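Local coordinates for 2,3,4,5-tetrahydropyridine-2,6-dicarboxylate N-succinyltransferase (Campylobacter jejuni, PDB 2RIJ), which probably catalyses the succinyl-CoA-dependent conversion of cyclic tetrahydrodipicolinate into N-succinyl-L-2-amino-6-oxopimelate, a step of lysine biosynthesis, at residues L136-E139 / S140-K144; D104-Q107 / N108-L111; Q83-K86 / L87-D91; F342-K346 / E347-G351; K113-K116 / D117-D121. One frame throughout, in Å; residues are numbered along the deposited sequence. Where two conformers were deposited one is given.

Contact 1 of 5, residues L136-E139 / S140-K144; sequences LSVE and SIYLK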
# COMPACT_ATOMS: atom_id res chain seq x y z
N LEU A 136 -53.21 -11.81 -12.24
CA LEU A 136 -54.33 -11.31 -11.49
C LEU A 136 -54.85 -12.28 -10.47
O LEU A 136 -55.80 -11.98 -9.75
CB LEU A 136 -55.42 -10.94 -12.47
CG LEU A 136 -54.99 -9.93 -13.53
CD1 LEU A 136 -56.10 -9.80 -14.52
CD2 LEU A 136 -54.68 -8.60 -12.85
N SER A 137 -54.26 -13.46 -10.40
CA SER A 137 -54.77 -14.51 -9.54
C SER A 137 -53.64 -15.36 -9.01
O SER A 137 -52.59 -15.42 -9.63
CB SER A 137 -55.79 -15.39 -10.27
OG SER A 137 -55.26 -16.08 -11.40
N VAL A 138 -53.89 -16.03 -7.89
CA VAL A 138 -53.00 -17.06 -7.39
C VAL A 138 -52.77 -18.12 -8.47
O VAL A 138 -51.65 -18.55 -8.72
CB VAL A 138 -53.52 -17.70 -6.11
CG1 VAL A 138 -52.58 -18.83 -5.67
CG2 VAL A 138 -53.68 -16.63 -4.99
N GLU A 139 -53.84 -18.54 -9.12
CA GLU A 139 -53.77 -19.56 -10.15
C GLU A 139 -52.82 -19.17 -11.30
O GLU A 139 -52.04 -20.00 -11.78
CB GLU A 139 -55.19 -19.85 -10.70
CG GLU A 139 -56.17 -20.49 -9.69
CD GLU A 139 -57.05 -19.49 -8.91
OE1 GLU A 139 -56.63 -18.33 -8.62
OE2 GLU A 139 -58.16 -19.91 -8.53
N SER A 140 -52.93 -17.93 -11.79
CA SER A 140 -52.08 -17.50 -12.88
C SER A 140 -50.63 -17.28 -12.42
O SER A 140 -49.71 -17.56 -13.17
CB SER A 140 -52.61 -16.27 -13.61
OG SER A 140 -52.56 -15.14 -12.80
N ILE A 141 -50.41 -16.85 -11.18
CA ILE A 141 -49.06 -16.79 -10.63
C ILE A 141 -48.43 -18.19 -10.69
O ILE A 141 -47.28 -18.36 -11.12
CB ILE A 141 -49.00 -16.32 -9.13
CG1 ILE A 141 -49.48 -14.88 -9.01
CG2 ILE A 141 -47.55 -16.44 -8.60
CD1 ILE A 141 -49.83 -14.46 -7.59
N TYR A 142 -49.18 -19.19 -10.26
CA TYR A 142 -48.65 -20.57 -10.26
C TYR A 142 -48.38 -21.10 -11.68
O TYR A 142 -47.33 -21.74 -11.93
CB TYR A 142 -49.56 -21.50 -9.46
CG TYR A 142 -49.19 -21.60 -8.01
CD1 TYR A 142 -49.64 -20.67 -7.10
CD2 TYR A 142 -48.30 -22.57 -7.57
CE1 TYR A 142 -49.27 -20.75 -5.77
CE2 TYR A 142 -47.93 -22.65 -6.24
CZ TYR A 142 -48.43 -21.75 -5.35
OH TYR A 142 -48.08 -21.80 -4.02
N LEU A 143 -49.25 -20.76 -12.64
CA LEU A 143 -48.98 -21.14 -14.03
C LEU A 143 -47.65 -20.49 -14.54
O LEU A 143 -46.85 -21.15 -15.23
CB LEU A 143 -50.14 -20.77 -14.94
CG LEU A 143 -50.01 -21.13 -16.41
CD1 LEU A 143 -49.65 -22.58 -16.65
CD2 LEU A 143 -51.31 -20.75 -17.10
N LYS A 144 -47.46 -19.21 -14.26
CA LYS A 144 -46.23 -18.49 -14.58
C LYS A 144 -44.99 -19.15 -13.93
O LYS A 144 -44.00 -19.40 -14.58
CB LYS A 144 -46.37 -17.03 -14.18
CG LYS A 144 -47.36 -16.23 -15.10
CD LYS A 144 -47.76 -14.88 -14.54
CE LYS A 144 -48.57 -14.05 -15.54
NZ LYS A 144 -47.75 -13.51 -16.63

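Contact 2 of 5, residues D104-Q107 / N108-L111; sequences DGHQ and NIDL. With CIT (citric acid), chain D.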
# COMPACT_ATOMS: atom_id res chain seq x y z
N ASP A 104 -53.21 -43.98 -27.35
CA ASP A 104 -52.25 -43.64 -26.30
C ASP A 104 -51.53 -42.35 -26.61
O ASP A 104 -51.43 -41.93 -27.76
CB ASP A 104 -51.21 -44.75 -26.11
CG ASP A 104 -51.83 -46.07 -25.63
OD1 ASP A 104 -52.81 -46.05 -24.85
OD2 ASP A 104 -51.31 -47.13 -26.05
N GLY A 105 -51.04 -41.72 -25.55
CA GLY A 105 -50.15 -40.58 -25.68
C GLY A 105 -50.74 -39.19 -25.87
O GLY A 105 -50.03 -38.26 -26.30
N HIS A 106 -52.03 -39.05 -25.60
CA HIS A 106 -52.67 -37.75 -25.68
C HIS A 106 -52.78 -37.26 -24.25
O HIS A 106 -53.68 -37.62 -23.50
CB HIS A 106 -54.06 -37.87 -26.30
CG HIS A 106 -54.06 -38.45 -27.66
ND1 HIS A 106 -53.65 -37.75 -28.77
CD2 HIS A 106 -54.47 -39.66 -28.11
CE1 HIS A 106 -53.78 -38.52 -29.84
NE2 HIS A 106 -54.28 -39.68 -29.47
N GLN A 107 -51.84 -36.43 -23.84
CA GLN A 107 -51.63 -36.19 -22.44
C GLN A 107 -52.73 -35.37 -21.78
O GLN A 107 -53.09 -35.62 -20.65
CB GLN A 107 -50.30 -35.49 -22.26
CG GLN A 107 -49.09 -36.39 -22.53
CD GLN A 107 -47.87 -35.79 -21.93
OE1 GLN A 107 -47.34 -34.79 -22.43
NE2 GLN A 107 -47.43 -36.36 -20.79
N ASN A 108 -53.24 -34.38 -22.50
CA ASN A 108 -54.33 -33.56 -22.01
C ASN A 108 -55.58 -34.41 -21.88
O ASN A 108 -56.35 -34.21 -20.95
CB ASN A 108 -54.59 -32.36 -22.92
CG ASN A 108 -53.51 -31.28 -22.82
OD1 ASN A 108 -53.29 -30.70 -21.76
ND2 ASN A 108 -52.85 -31.01 -23.93
N ILE A 109 -55.76 -35.36 -22.79
CA ILE A 109 -56.94 -36.22 -22.74
C ILE A 109 -56.79 -37.18 -21.56
O ILE A 109 -57.72 -37.33 -20.78
CB ILE A 109 -57.19 -37.01 -24.04
CG1 ILE A 109 -57.09 -36.09 -25.26
CG2 ILE A 109 -58.58 -37.67 -23.96
CD1 ILE A 109 -57.64 -36.70 -26.62
N ASP A 110 -55.62 -37.80 -21.41
CA ASP A 110 -55.37 -38.66 -20.25
C ASP A 110 -55.63 -37.95 -18.91
O ASP A 110 -56.10 -38.55 -17.95
CB ASP A 110 -53.93 -39.18 -20.23
CG ASP A 110 -53.57 -40.03 -21.45
OD1 ASP A 110 -54.46 -40.68 -22.04
OD2 ASP A 110 -52.37 -40.04 -21.83
N LEU A 111 -55.25 -36.68 -18.84
CA LEU A 111 -55.41 -35.90 -17.62
C LEU A 111 -56.90 -35.78 -17.29
O LEU A 111 -57.30 -35.96 -16.14
CB LEU A 111 -54.76 -34.50 -17.77
CG LEU A 111 -54.87 -33.64 -16.48
CD1 LEU A 111 -53.91 -34.20 -15.41
CD2 LEU A 111 -54.59 -32.18 -16.78
C1 CIT D . -52.12 -31.65 -30.06
O1 CIT D . -50.91 -32.01 -30.02
O2 CIT D . -52.37 -30.74 -30.91
C2 CIT D . -53.23 -32.19 -29.12
C3 CIT D . -53.50 -33.72 -29.01
O7 CIT D . -54.12 -34.12 -30.28
C4 CIT D . -54.48 -34.03 -27.85
C5 CIT D . -53.90 -33.62 -26.48
O3 CIT D . -53.76 -34.43 -25.55
O4 CIT D . -53.53 -32.45 -26.25
C6 CIT D . -52.23 -34.52 -28.66
O5 CIT D . -52.16 -35.78 -28.67
O6 CIT D . -51.20 -33.91 -28.27
O HOH W 1 -51.50 -42.60 -23.00
O HOH W 2 -54.14 -40.91 -24.80

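Contact 3 of 5, residues Q83-K86 / L87-D91; sequences QTLK and LEDID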
# COMPACT_ATOMS: atom_id res chain seq x y z
N GLN A 83 -61.12 -20.61 -14.19
CA GLN A 83 -62.47 -21.07 -13.86
C GLN A 83 -62.46 -22.45 -13.26
O GLN A 83 -61.81 -23.35 -13.80
CB GLN A 83 -63.32 -21.10 -15.13
CG GLN A 83 -64.83 -21.16 -14.91
CD GLN A 83 -65.44 -19.82 -14.49
OE1 GLN A 83 -64.83 -18.76 -14.63
NE2 GLN A 83 -66.61 -19.89 -13.94
N THR A 84 -63.23 -22.64 -12.20
CA THR A 84 -63.43 -23.94 -11.55
C THR A 84 -64.12 -24.87 -12.50
O THR A 84 -65.09 -24.49 -13.15
CB THR A 84 -64.32 -23.78 -10.27
OG1 THR A 84 -63.62 -23.00 -9.33
CG2 THR A 84 -64.69 -25.13 -9.63
N LEU A 85 -63.61 -26.10 -12.57
CA LEU A 85 -64.21 -27.16 -13.37
C LEU A 85 -65.32 -27.88 -12.60
O LEU A 85 -65.17 -28.22 -11.41
CB LEU A 85 -63.15 -28.18 -13.81
CG LEU A 85 -62.18 -27.66 -14.87
CD1 LEU A 85 -60.89 -28.46 -14.74
CD2 LEU A 85 -62.84 -27.78 -16.30
N LYS A 86 -66.43 -28.08 -13.29
CA LYS A 86 -67.52 -28.96 -12.87
C LYS A 86 -67.39 -30.30 -13.61
O LYS A 86 -66.76 -30.36 -14.68
CB LYS A 86 -68.86 -28.30 -13.20
CG LYS A 86 -69.02 -27.00 -12.46
CD LYS A 86 -70.36 -26.39 -12.68
CE LYS A 86 -70.58 -25.30 -11.67
NZ LYS A 86 -71.91 -24.68 -11.80
N LEU A 87 -68.04 -31.34 -13.10
CA LEU A 87 -68.01 -32.65 -13.77
C LEU A 87 -68.50 -32.53 -15.21
O LEU A 87 -67.95 -33.15 -16.10
CB LEU A 87 -68.82 -33.70 -13.03
CG LEU A 87 -68.68 -35.16 -13.49
CD1 LEU A 87 -67.23 -35.57 -13.52
CD2 LEU A 87 -69.54 -36.10 -12.57
N GLU A 88 -69.54 -31.74 -15.42
CA GLU A 88 -70.12 -31.58 -16.74
C GLU A 88 -69.12 -31.06 -17.76
O GLU A 88 -69.17 -31.42 -18.95
CB GLU A 88 -71.34 -30.66 -16.65
CG GLU A 88 -71.08 -29.24 -16.27
CD GLU A 88 -72.36 -28.51 -15.88
OE1 GLU A 88 -73.13 -28.10 -16.80
OE2 GLU A 88 -72.59 -28.37 -14.66
N ASP A 89 -68.18 -30.22 -17.30
CA ASP A 89 -67.13 -29.66 -18.13
C ASP A 89 -66.18 -30.76 -18.59
O ASP A 89 -65.79 -30.81 -19.76
CB ASP A 89 -66.34 -28.59 -17.39
CG ASP A 89 -67.20 -27.43 -16.88
OD1 ASP A 89 -68.20 -27.04 -17.55
OD2 ASP A 89 -66.85 -26.91 -15.80
N ILE A 90 -65.85 -31.66 -17.66
CA ILE A 90 -64.95 -32.77 -17.95
C ILE A 90 -65.62 -33.73 -18.92
O ILE A 90 -65.01 -34.17 -19.90
CB ILE A 90 -64.52 -33.48 -16.65
CG1 ILE A 90 -63.65 -32.54 -15.81
CG2 ILE A 90 -63.78 -34.74 -16.97
CD1 ILE A 90 -63.85 -32.64 -14.32
N ASP A 91 -66.90 -34.05 -18.67
CA ASP A 91 -67.65 -34.95 -19.54
C ASP A 91 -67.86 -34.36 -20.95
O ASP A 91 -67.74 -35.07 -21.96
CB ASP A 91 -68.99 -35.31 -18.90
CG ASP A 91 -68.84 -36.27 -17.73
OD1 ASP A 91 -67.89 -37.10 -17.73
OD2 ASP A 91 -69.69 -36.20 -16.83

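Contact 4 of 5, residues F342-K346 / E347-G351; sequences FNFDK and EIYKG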
# COMPACT_ATOMS: atom_id res chain seq x y z
N PHE A 342 -14.49 -2.45 -26.08
CA PHE A 342 -14.25 -1.75 -24.85
C PHE A 342 -12.98 -0.89 -24.92
O PHE A 342 -11.95 -1.28 -25.50
CB PHE A 342 -14.13 -2.73 -23.70
CG PHE A 342 -14.24 -2.08 -22.35
CD1 PHE A 342 -15.47 -1.69 -21.85
CD2 PHE A 342 -13.12 -1.86 -21.59
CE1 PHE A 342 -15.57 -1.09 -20.57
CE2 PHE A 342 -13.21 -1.27 -20.31
CZ PHE A 342 -14.42 -0.89 -19.82
N ASN A 343 -13.05 0.26 -24.27
CA ASN A 343 -11.96 1.21 -24.27
C ASN A 343 -11.12 1.02 -22.99
O ASN A 343 -11.55 1.40 -21.90
CB ASN A 343 -12.53 2.62 -24.35
CG ASN A 343 -11.47 3.65 -24.65
OD1 ASN A 343 -10.28 3.35 -24.70
ND2 ASN A 343 -11.90 4.89 -24.81
N PHE A 344 -9.96 0.38 -23.15
CA PHE A 344 -9.05 0.07 -22.03
C PHE A 344 -7.99 1.19 -21.87
O PHE A 344 -6.82 0.93 -21.54
CB PHE A 344 -8.39 -1.29 -22.26
CG PHE A 344 -9.32 -2.46 -22.09
CD1 PHE A 344 -9.71 -2.87 -20.83
CD2 PHE A 344 -9.82 -3.13 -23.19
CE1 PHE A 344 -10.57 -3.94 -20.68
CE2 PHE A 344 -10.65 -4.20 -23.04
CZ PHE A 344 -11.04 -4.61 -21.78
N ASP A 345 -8.43 2.41 -22.08
CA ASP A 345 -7.59 3.61 -22.01
C ASP A 345 -7.07 3.90 -20.60
O ASP A 345 -5.99 4.47 -20.44
CB ASP A 345 -8.38 4.84 -22.52
CG ASP A 345 -9.74 5.07 -21.76
OD1 ASP A 345 -10.35 4.10 -21.20
OD2 ASP A 345 -10.23 6.23 -21.73
N LYS A 346 -7.80 3.54 -19.56
CA LYS A 346 -7.38 4.02 -18.28
C LYS A 346 -6.94 2.90 -17.40
O LYS A 346 -6.79 1.78 -17.83
CB LYS A 346 -8.42 4.94 -17.66
CG LYS A 346 -9.65 4.30 -17.29
CD LYS A 346 -10.79 5.30 -17.19
CE LYS A 346 -12.05 4.49 -16.83
NZ LYS A 346 -13.20 5.31 -16.43
N GLU A 347 -6.61 3.24 -16.17
CA GLU A 347 -5.99 2.27 -15.31
C GLU A 347 -6.89 1.77 -14.22
O GLU A 347 -6.74 0.65 -13.78
CB GLU A 347 -4.72 2.84 -14.71
CG GLU A 347 -3.78 1.73 -14.28
CD GLU A 347 -2.33 2.14 -14.28
OE1 GLU A 347 -1.96 3.07 -15.04
OE2 GLU A 347 -1.58 1.49 -13.51
N ILE A 348 -7.83 2.60 -13.78
CA ILE A 348 -8.74 2.23 -12.72
C ILE A 348 -10.16 2.20 -13.24
O ILE A 348 -10.63 3.16 -13.79
CB ILE A 348 -8.65 3.19 -11.51
CG1 ILE A 348 -7.30 3.01 -10.81
CG2 ILE A 348 -9.78 2.95 -10.51
CD1 ILE A 348 -7.05 4.11 -9.83
N TYR A 349 -10.85 1.10 -13.01
CA TYR A 349 -12.25 0.96 -13.40
C TYR A 349 -13.11 0.52 -12.23
O TYR A 349 -12.71 -0.32 -11.41
CB TYR A 349 -12.37 -0.09 -14.51
CG TYR A 349 -11.64 0.25 -15.75
CD1 TYR A 349 -10.27 0.01 -15.87
CD2 TYR A 349 -12.30 0.81 -16.83
CE1 TYR A 349 -9.59 0.33 -17.02
CE2 TYR A 349 -11.63 1.13 -17.98
CZ TYR A 349 -10.27 0.89 -18.06
OH TYR A 349 -9.63 1.23 -19.21
N LYS A 350 -14.31 1.08 -12.18
CA LYS A 350 -15.32 0.61 -11.25
C LYS A 350 -15.90 -0.69 -11.77
O LYS A 350 -16.03 -0.89 -12.99
CB LYS A 350 -16.42 1.64 -11.12
CG LYS A 350 -15.97 2.82 -10.31
CD LYS A 350 -17.10 3.80 -10.06
CE LYS A 350 -16.88 4.52 -8.71
N GLY A 351 -16.26 -1.59 -10.85
CA GLY A 351 -17.01 -2.80 -11.22
C GLY A 351 -18.05 -2.59 -12.31
O GLY A 351 -18.05 -3.28 -13.30
O HOH W 3 -13.18 4.57 -13.29

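Contact 5 of 5, residues K113-K116 / D117-D121; sequences KIIK and DKFKD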
# COMPACT_ATOMS: atom_id res chain seq x y z
N LYS A 113 -59.35 -37.83 -18.16
CA LYS A 113 -59.83 -39.13 -17.68
C LYS A 113 -59.53 -39.25 -16.19
O LYS A 113 -60.36 -39.71 -15.41
CB LYS A 113 -59.16 -40.26 -18.43
CG LYS A 113 -59.53 -40.34 -19.87
CD LYS A 113 -58.69 -41.39 -20.57
CE LYS A 113 -58.95 -41.37 -22.06
NZ LYS A 113 -58.39 -42.57 -22.73
N ILE A 114 -58.33 -38.82 -15.80
CA ILE A 114 -57.91 -38.91 -14.39
C ILE A 114 -58.73 -37.99 -13.50
O ILE A 114 -59.19 -38.39 -12.45
CB ILE A 114 -56.38 -38.63 -14.22
CG1 ILE A 114 -55.56 -39.82 -14.71
CG2 ILE A 114 -56.03 -38.37 -12.74
CD1 ILE A 114 -54.10 -39.51 -15.14
N ILE A 115 -58.93 -36.75 -13.94
CA ILE A 115 -59.69 -35.79 -13.16
C ILE A 115 -61.15 -36.27 -13.01
O ILE A 115 -61.71 -36.16 -11.93
CB ILE A 115 -59.63 -34.39 -13.80
CG1 ILE A 115 -58.21 -33.81 -13.65
CG2 ILE A 115 -60.65 -33.43 -13.19
CD1 ILE A 115 -58.00 -32.58 -14.52
N LYS A 116 -61.73 -36.81 -14.07
CA LYS A 116 -63.11 -37.36 -13.99
C LYS A 116 -63.17 -38.44 -12.93
O LYS A 116 -64.01 -38.39 -12.05
CB LYS A 116 -63.55 -37.97 -15.31
CG LYS A 116 -65.02 -38.46 -15.27
CD LYS A 116 -65.39 -39.26 -16.49
CE LYS A 116 -66.75 -39.98 -16.30
NZ LYS A 116 -67.88 -39.19 -15.70
N ASP A 117 -62.26 -39.38 -13.03
CA ASP A 117 -62.13 -40.42 -12.01
C ASP A 117 -61.90 -39.92 -10.58
O ASP A 117 -62.43 -40.51 -9.63
CB ASP A 117 -61.04 -41.40 -12.44
CG ASP A 117 -60.88 -42.57 -11.48
OD1 ASP A 117 -61.89 -43.22 -11.18
OD2 ASP A 117 -59.74 -42.83 -11.03
N LYS A 118 -61.17 -38.83 -10.38
CA LYS A 118 -60.92 -38.31 -9.05
C LYS A 118 -61.68 -37.02 -8.75
O LYS A 118 -61.26 -36.24 -7.88
CB LYS A 118 -59.42 -38.05 -8.85
CG LYS A 118 -58.48 -39.15 -9.32
CD LYS A 118 -58.63 -40.35 -8.43
CE LYS A 118 -57.52 -41.36 -8.63
NZ LYS A 118 -57.78 -42.48 -7.69
N PHE A 119 -62.78 -36.78 -9.47
CA PHE A 119 -63.44 -35.48 -9.43
C PHE A 119 -63.91 -35.16 -8.04
O PHE A 119 -64.41 -36.03 -7.33
CB PHE A 119 -64.63 -35.39 -10.38
CG PHE A 119 -65.22 -34.02 -10.42
CD1 PHE A 119 -64.60 -33.02 -11.16
CD2 PHE A 119 -66.33 -33.70 -9.66
CE1 PHE A 119 -65.08 -31.74 -11.15
CE2 PHE A 119 -66.83 -32.42 -9.64
CZ PHE A 119 -66.22 -31.44 -10.38
N LYS A 120 -63.73 -33.91 -7.65
CA LYS A 120 -64.38 -33.35 -6.49
C LYS A 120 -64.73 -31.95 -6.85
O LYS A 120 -64.06 -31.32 -7.67
CB LYS A 120 -63.45 -33.29 -5.27
CG LYS A 120 -62.84 -34.60 -4.87
CD LYS A 120 -61.91 -34.39 -3.67
CE LYS A 120 -61.53 -35.73 -3.03
NZ LYS A 120 -60.62 -35.53 -1.84
N ASP A 121 -65.78 -31.44 -6.23
CA ASP A 121 -66.20 -30.08 -6.49
C ASP A 121 -65.19 -29.09 -5.97
O ASP A 121 -64.60 -29.32 -4.92
CB ASP A 121 -67.56 -29.79 -5.85
CG ASP A 121 -68.73 -30.46 -6.60
OD1 ASP A 121 -68.83 -30.31 -7.87
OD2 ASP A 121 -69.52 -31.12 -5.88

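Contact 1 of 5, residues L136-E139 / S140-K144
S137 and S140 bind each other at the start of helix 138-149, where the polar first turn is compact. S137 OG accepts the backbone N-H of S140 at 3.0 Å, in a bond bent only to 157°. The return bond, from S137 N to S140 OG, is weak and measures 3.4 Å. S137 OG lies between its own backbone N and carbonyl carbon (chi1 62°), a torsion that brings it to the N-H of S140. E80 of strand 80-84 grips both hydroxyls: one carboxylate oxygen meets S137 OG, while the other takes S140 OG and L136 N. Deeper in the helix, I141 folds CG1 against the carbonyl oxygen of S137, 3.2 Å away, and that same oxygen accepts I141 N. The opposite character appears in L136, which is exposed and whose side chain makes no close approach to S140-K144. V138 is partly exposed. It lies alongside Y142, its CG1 3.8 Å from ring atom CD1, and the bond from Y142 N to V138 O at 3.0 Å joins the same two residues along the backbone. The reciprocal pair of serines at the first turn is a capping box, with S137 as the N-cap.

Contact 2 of 5, residues D104-Q107 / N108-L111
H106 and I109 lie side by side and point the same way, with I109 CG1 3.7 Å from H106 CB and the isoleucine tip obliquely placed beside the imidazole. The ring is held at both nitrogens: NE2 bonds to E103, and ND1 gives a very short bond of 2.5 Å to O5 of a citrate that meets the ring at its edge. F100 adds an edge-to-face contact. The amide of N108 meets the same citrate, and its ND2 donates almost straight (177°) to citrate O4 at 2.8 Å. CG of N108 is anti to the carbonyl carbon (chi1 -73°), which sets the amide beside the first-turn N-H groups. One of these, N108 N, makes a weak bond to citrate O3. D110 instead points back at the loop. Its backbone N bonds to H106 O at 2.9 Å, while its carboxylate reaches the loop through water: one molecule accepts from G105 N and donates to D110 OD2 at 2.9 Å, and a second accepts from H106 N and lies 2.8 Å from D110 OD1, one of several acceptors within its reach. S59 OG is also hydrogen-bonded to the citrate. Citrate probably came from the crystallisation liquor, and its placement is that of an anion bound at the amino end of a helix, with H106 as N-cap residue.

Contact 3 of 5, residues Q83-K86 / L87-D91
K86 and D89 meet where strand 80-84 turns into helix 87-96, and two hydrogen bonds pass between them. The backbone N-H of K86, the N-cap residue, is taken by D89 OD2 at 2.8 Å. The bond is almost straight (172°), although the donor stands above the carboxylate plane. In return K86 O accepts D89 N at 3.0 Å, from a position well out of the carbonyl plane, and more weakly I90 N at 3.4 Å. The carbonyl thus serves two N-H groups of the first turn. D89 CG is anti to its carbonyl carbon (chi1 -58°), an orientation that carries the carboxylate back over the K86 backbone. Its other oxygen, OD1, forms a salt bridge with R70 NE. Further along, D91 N is satisfied by L87 O in regular helical fashion, and the D91 carboxylate forms a salt bridge with K116 of helix 107-117. The apolar flank of D89 is covered by L85, whose CD2 lies 3.8 Å from D89 CB. The long chains of K86 and E88 run alongside each other, yet K86 NZ and E88 OE2 stay 4.7 Å apart, short of a salt bridge. D89 OD2 thus accepts the backbone N-H of the N-cap residue K86 from within the first turn. With a backbone donor, the helix start and an arginine around it, the D89 carboxylate is probably kept as the anion.

Contact 4 of 5, residues F342-K346 / E347-G351
Y349 reaches back from strand 348-350 into the preceding loop and meets K346, F344 and F342 there. Among the polar contacts, the phenol oxygen accepts the backbone N-H of K346 at 3.0 Å. A water bridges the other end of that lysine to the strand, accepting from K346 NZ and donating to I348 O at 3.0 Å. NZ also forms a salt bridge with E353, whose second carboxylate oxygen takes K350 N. The carboxylate of E347 forms a salt bridge with K326 of the third subunit.

A CH-pi contact follows from the path of the lysine chain. K346 CG sits between its own backbone N and carbonyl carbon (chi1 67°), which lays the extended chain over one face of the tyrosine. K346 CG stands 4.0 Å from the centroid of the Y349 ring, 28° off the ring normal. Further out, K346 CE lies 3.6 Å from Y349 CE2.

The F342-Y349 pair is oblique. The two side chains slide past each other in opposite directions, with ring planes at 46° and F342 CE2 3.7 Å from Y349 CE2. Within the loop, F342 also directs CD2 over the centre of the F344 face.

Strand 348-350 lies at the border of its sheet within the chain, hydrogen-bonded to strand 326-329. K350, the last residue of the strand, is predicted to bind succinyl-CoA. F344 packs on L335 and A336 of helix 332-338, while I348 touches I348 of the third subunit.

Contact 5 of 5, residues K113-K116 / D117-D121
The F119 ring has I115 O at its edge, near the ring plane, and D121 OD1 also meets an edge; I90 of helix 87-96 packs against it as well. CG is anti to the backbone N (chi1 -175°), and the ring leads away from helix 107-117, so that CD1 only brushes I115 CG2 at 4.5 Å. The second flat group, the D117 carboxylate, also leads away from the helix, and its OD2 makes a long salt bridge of 3.9 Å with K118 NZ. Behind these groups the helix ends. D117 N bonds to K113 O at 3.1 Å in the regular pattern. K118 N then goes mainly to I114 O at 2.9 Å and weakly to I115 O, its CG packing against the I114 carbonyl. F119 N is held by K116 O at 3.3 Å from well above the carbonyl plane, and the chain leaves toward strand 124-129. M188, M192 and S193 of the second subunit pack on I114, I115 and K118, respectively. K113 NZ reaches L101 O. As the helix geometry breaks down, I114 O and K116 O still accept N-H groups, I115 O only weakly. K116 NZ bridges to D91 of helix 87-96, and together with the long K118-D117 pair this probably balances the two carboxylates.

Overall arrangement
Contacts 1, 2, 3 and 5 belong to the N-terminal family region, whereas contact 4 lies on the opposite side of the chain's centre from contacts 2, 3 and 5. Contacts 1 to 4 are partly buried, contact 1 being nearest the chain's centre; contact 5 is a surface contact. Contacts 1, 2 and 3 each mark a helix start, with different partners: serine hydroxyls backed by a glutamate, a histidine and citrate, and an aspartate paired with arginine. Contact 5 ends the helix that contact 2 begins, and both face the second subunit. Contacts 3 and 5 touch through the D91-K116 salt bridge and I90. Contact 4 is built round a tyrosine packed on a loop's phenylalanine and lysine.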